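Local coordinates for protein fusolin (Unidentified entomopoxvirus, PDB 4YN2) that forms the crystalline spindles of an insect poxvirus, enhances viral virulence and probably acts on chitin through its lytic polysaccharide monooxygenase-like domain, at residues S18-T23 with E61-N66. Numbering follows the deposited sequence.
Sequences SFWYPT and EFQQDN
Phe19 lays one ring face over the last turn of helix 51-63, where Phe62 meets it in two ways. Phe62 CB sits above the middle of that face, 3.6 Å from the ring centroid and 10° off the normal, a CH-pi contact. The Phe62 ring then turns its edge to the same face. The two planes stand at 85° with centroids 5.4 Å apart, a T-shaped pair. The leading atom is Phe62 CD2, 3.7 Å from Phe19 CG. On the opposite face lies Trp20 CD1, from the next residue, so the Phe19 ring sits between the indole and Phe62 CB. The contact joins the loop between helices 10-15 and 31-48 to the C-terminal turn of helix 51-63, in the helical region beside the beta-sandwich of the lytic polysaccharide monooxygenase fold. Phe62 also packs on Ala36 and Tyr37 of helix 31-48, and both phenylalanines are buried. Nearer the surface, Gln63 runs across the end of the indole. Its CG is anti to the backbone N and the chain stays extended. This brings Gln63 OE1 to 3.6 Å from Trp20 CH2, at the ring edge, with the amide plane tilted 59° against the indole.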
ATOM      1  N   SER A  18      -6.298 -12.023  12.300  1.00  8.53           N
ATOM      2  CA  SER A  18      -6.142 -12.826  13.523  1.00  8.09           C
ATOM      3  C   SER A  18      -4.699 -13.334  13.620  1.00 11.72           C
ATOM      4  O   SER A  18      -4.431 -14.514  13.397  1.00 12.14           O
ATOM      5  CB  SER A  18      -7.133 -13.993  13.539  1.00 10.45           C
ATOM      6  OG  SER A  18      -6.999 -14.789  14.705  1.00 14.61           O
ATOM      7  N   PHE A  19      -3.768 -12.432  13.945  1.00  8.53           N
ATOM      8  CA  PHE A  19      -2.338 -12.749  14.031  1.00  7.72           C
ATOM      9  C   PHE A  19      -1.921 -13.213  15.425  1.00 13.46           C
ATOM     10  O   PHE A  19      -0.806 -13.704  15.560  1.00 12.93           O
ATOM     11  CB  PHE A  19      -1.482 -11.535  13.616  1.00  8.77           C
ATOM     12  CG  PHE A  19      -1.494 -10.344  14.546  1.00  8.89           C
ATOM     13  CD1 PHE A  19      -0.564 -10.235  15.570  1.00 11.52           C
ATOM     14  CD2 PHE A  19      -2.328  -9.259  14.304  1.00  9.75           C
ATOM     15  CE1 PHE A  19      -0.555  -9.122  16.410  1.00 12.37           C
ATOM     16  CE2 PHE A  19      -2.312  -8.146  15.146  1.00 11.27           C
ATOM     17  CZ  PHE A  19      -1.417  -8.082  16.183  1.00  9.99           C
ATOM     18  N   TRP A  20      -2.771 -13.037  16.458  1.00 11.35           N
ATOM     19  CA  TRP A  20      -2.430 -13.428  17.831  1.00 12.13           C
ATOM     20  C   TRP A  20      -2.493 -14.940  18.029  1.00 16.27           C
ATOM     21  O   TRP A  20      -1.750 -15.480  18.842  1.00 16.21           O
ATOM     22  CB  TRP A  20      -3.372 -12.750  18.844  1.00 11.33           C
ATOM     23  CG  TRP A  20      -3.223 -11.264  18.905  1.00 12.29           C
ATOM     24  CD1 TRP A  20      -4.111 -10.325  18.478  1.00 14.98           C
ATOM     25  CD2 TRP A  20      -2.104 -10.552  19.425  1.00 12.87           C
ATOM     26  NE1 TRP A  20      -3.595  -9.067  18.672  1.00 14.51           N
ATOM     27  CE2 TRP A  20      -2.371  -9.176  19.270  1.00 16.29           C
ATOM     28  CE3 TRP A  20      -0.892 -10.944  20.004  1.00 14.64           C
ATOM     29  CZ2 TRP A  20      -1.473  -8.193  19.681  1.00 15.89           C
ATOM     30  CZ3 TRP A  20       0.011  -9.969  20.377  1.00 16.50           C
ATOM     31  CH2 TRP A  20      -0.284  -8.613  20.219  1.00 17.01           C
ATOM     32  N   TYR A  21      -3.397 -15.606  17.316  1.00 12.87           N
ATOM     33  CA  TYR A  21      -3.611 -17.039  17.438  1.00 13.41           C
ATOM     34  C   TYR A  21      -4.234 -17.609  16.148  1.00 16.78           C
ATOM     35  O   TYR A  21      -5.215 -17.047  15.663  1.00 16.68           O
ATOM     36  CB  TYR A  21      -4.531 -17.340  18.640  1.00 14.33           C
ATOM     37  CG  TYR A  21      -4.708 -18.820  18.920  1.00 15.33           C
ATOM     38  CD1 TYR A  21      -5.711 -19.552  18.297  1.00 17.06           C
ATOM     39  CD2 TYR A  21      -3.928 -19.468  19.869  1.00 16.21           C
ATOM     40  CE1 TYR A  21      -5.877 -20.908  18.545  1.00 17.81           C
ATOM     41  CE2 TYR A  21      -4.096 -20.824  20.138  1.00 17.12           C
ATOM     42  CZ  TYR A  21      -5.087 -21.536  19.488  1.00 23.81           C
ATOM     43  OH  TYR A  21      -5.278 -22.874  19.724  1.00 29.41           O
ATOM     44  N   PRO A  22      -3.758 -18.752  15.619  1.00 12.88           N
ATOM     45  CA  PRO A  22      -2.578 -19.526  16.030  1.00 12.84           C
ATOM     46  C   PRO A  22      -1.300 -18.694  15.889  1.00 17.23           C
ATOM     47  O   PRO A  22      -1.216 -17.784  15.053  1.00 15.87           O
ATOM     48  CB  PRO A  22      -2.607 -20.736  15.090  1.00 14.41           C
ATOM     49  CG  PRO A  22      -3.347 -20.285  13.898  1.00 19.33           C
ATOM     50  CD  PRO A  22      -4.374 -19.319  14.409  1.00 15.03           C
ATOM     51  N   THR A  23      -0.316 -18.990  16.729  1.00 14.92           N
ATOM     52  CA  THR A  23       0.909 -18.197  16.817  1.00 14.65           C
ATOM     53  C   THR A  23       1.881 -18.368  15.632  1.00 18.53           C
ATOM     54  O   THR A  23       2.834 -17.605  15.554  1.00 19.12           O
ATOM     55  CB  THR A  23       1.622 -18.482  18.120  1.00 20.39           C
ATOM     56  OG1 THR A  23       1.933 -19.867  18.155  1.00 19.33           O
ATOM     57  CG2 THR A  23       0.797 -18.074  19.331  1.00 19.83           C
ATOM     58  N   GLU A  61       5.454  -6.821  15.144  1.00  9.01           N
ATOM     59  CA  GLU A  61       5.371  -6.182  13.837  1.00  7.63           C
ATOM     60  C   GLU A  61       3.956  -5.661  13.560  1.00 10.53           C
ATOM     61  O   GLU A  61       3.807  -4.544  13.051  1.00  9.02           O
ATOM     62  CB  GLU A  61       5.818  -7.187  12.759  1.00  8.64           C
ATOM     63  CG  GLU A  61       5.573  -6.774  11.330  1.00 11.43           C
ATOM     64  CD  GLU A  61       6.222  -7.739  10.365  1.00 18.98           C
ATOM     65  OE1 GLU A  61       5.872  -8.941  10.380  1.00 17.62           O
ATOM     66  OE2 GLU A  61       7.108  -7.295   9.609  1.00  8.11           O
ATOM     67  N   PHE A  62       2.914  -6.426  13.936  1.00  7.51           N
ATOM     68  CA  PHE A  62       1.544  -5.972  13.725  1.00  6.89           C
ATOM     69  C   PHE A  62       0.952  -5.262  14.928  1.00 10.94           C
ATOM     70  O   PHE A  62       0.115  -4.395  14.716  1.00  9.79           O
ATOM     71  CB  PHE A  62       0.650  -7.128  13.308  1.00  9.26           C
ATOM     72  CG  PHE A  62       1.009  -7.789  11.991  1.00 10.95           C
ATOM     73  CD1 PHE A  62       1.783  -7.126  11.038  1.00 14.04           C
ATOM     74  CD2 PHE A  62       0.444  -9.004  11.633  1.00 13.60           C
ATOM     75  CE1 PHE A  62       2.122  -7.748   9.836  1.00 14.77           C
ATOM     76  CE2 PHE A  62       0.764  -9.611  10.418  1.00 15.95           C
ATOM     77  CZ  PHE A  62       1.624  -8.992   9.545  1.00 14.02           C
ATOM     78  N   GLN A  63       1.387  -5.564  16.160  1.00  8.38           N
ATOM     79  CA  GLN A  63       0.879  -4.871  17.343  1.00  8.94           C
ATOM     80  C   GLN A  63       1.283  -3.402  17.302  1.00 13.06           C
ATOM     81  O   GLN A  63       0.504  -2.548  17.704  1.00 12.39           O
ATOM     82  CB  GLN A  63       1.399  -5.523  18.642  1.00  9.97           C
ATOM     83  CG  GLN A  63       0.937  -4.797  19.929  1.00 26.32           C
ATOM     84  CD  GLN A  63       1.560  -5.320  21.189  1.00 38.92           C
ATOM     85  OE1 GLN A  63       2.255  -6.330  21.196  1.00 33.44           O
ATOM     86  NE2 GLN A  63       1.367  -4.594  22.283  1.00 42.60           N
ATOM     87  N   GLN A  64       2.495  -3.110  16.820  1.00  8.83           N
ATOM     88  CA  GLN A  64       3.006  -1.749  16.742  1.00  7.81           C
ATOM     89  C   GLN A  64       2.614  -1.057  15.432  1.00 10.12           C
ATOM     90  O   GLN A  64       3.401  -0.280  14.919  1.00  8.21           O
ATOM     91  CB  GLN A  64       4.531  -1.764  16.888  1.00  8.71           C
ATOM     92  CG  GLN A  64       5.043  -2.369  18.176  1.00 17.24           C
ATOM     93  CD  GLN A  64       4.531  -1.644  19.379  1.00 29.53           C
ATOM     94  OE1 GLN A  64       3.633  -2.118  20.060  1.00 21.66           O
ATOM     95  NE2 GLN A  64       5.055  -0.459  19.633  1.00 29.43           N
ATOM     96  N   ASP A  65       1.373  -1.236  14.964  1.00  8.17           N
ATOM     97  CA  ASP A  65       0.865  -0.628  13.719  1.00  7.63           C
ATOM     98  C   ASP A  65       0.833   0.903  13.777  1.00 10.19           C
ATOM     99  O   ASP A  65       1.020   1.552  12.739  1.00 10.31           O
ATOM    100  CB  ASP A  65      -0.526  -1.176  13.361  1.00  9.12           C
ATOM    101  CG  ASP A  65      -1.621  -1.074  14.425  1.00 14.16           C
ATOM    102  OD1 ASP A  65      -1.363  -0.481  15.500  1.00 10.97           O
ATOM    103  OD2 ASP A  65      -2.737  -1.585  14.174  1.00 13.82           O
ATOM    104  N   ASN A  66       0.691   1.479  14.982  1.00  6.65           N
ATOM    105  CA  ASN A  66       0.708   2.932  15.177  1.00  6.34           C
ATOM    106  C   ASN A  66       2.129   3.477  15.492  1.00  9.09           C
ATOM    107  O   ASN A  66       2.258   4.666  15.762  1.00  8.15           O
ATOM    108  CB  ASN A  66      -0.266   3.356  16.280  1.00  4.74           C
ATOM    109  CG  ASN A  66       0.124   2.934  17.680  1.00 18.84           C
ATOM    110  OD1 ASN A  66       0.841   1.957  17.880  1.00 16.41           O
ATOM    111  ND2 ASN A  66      -0.337   3.661  18.679  1.00 11.38           N
TER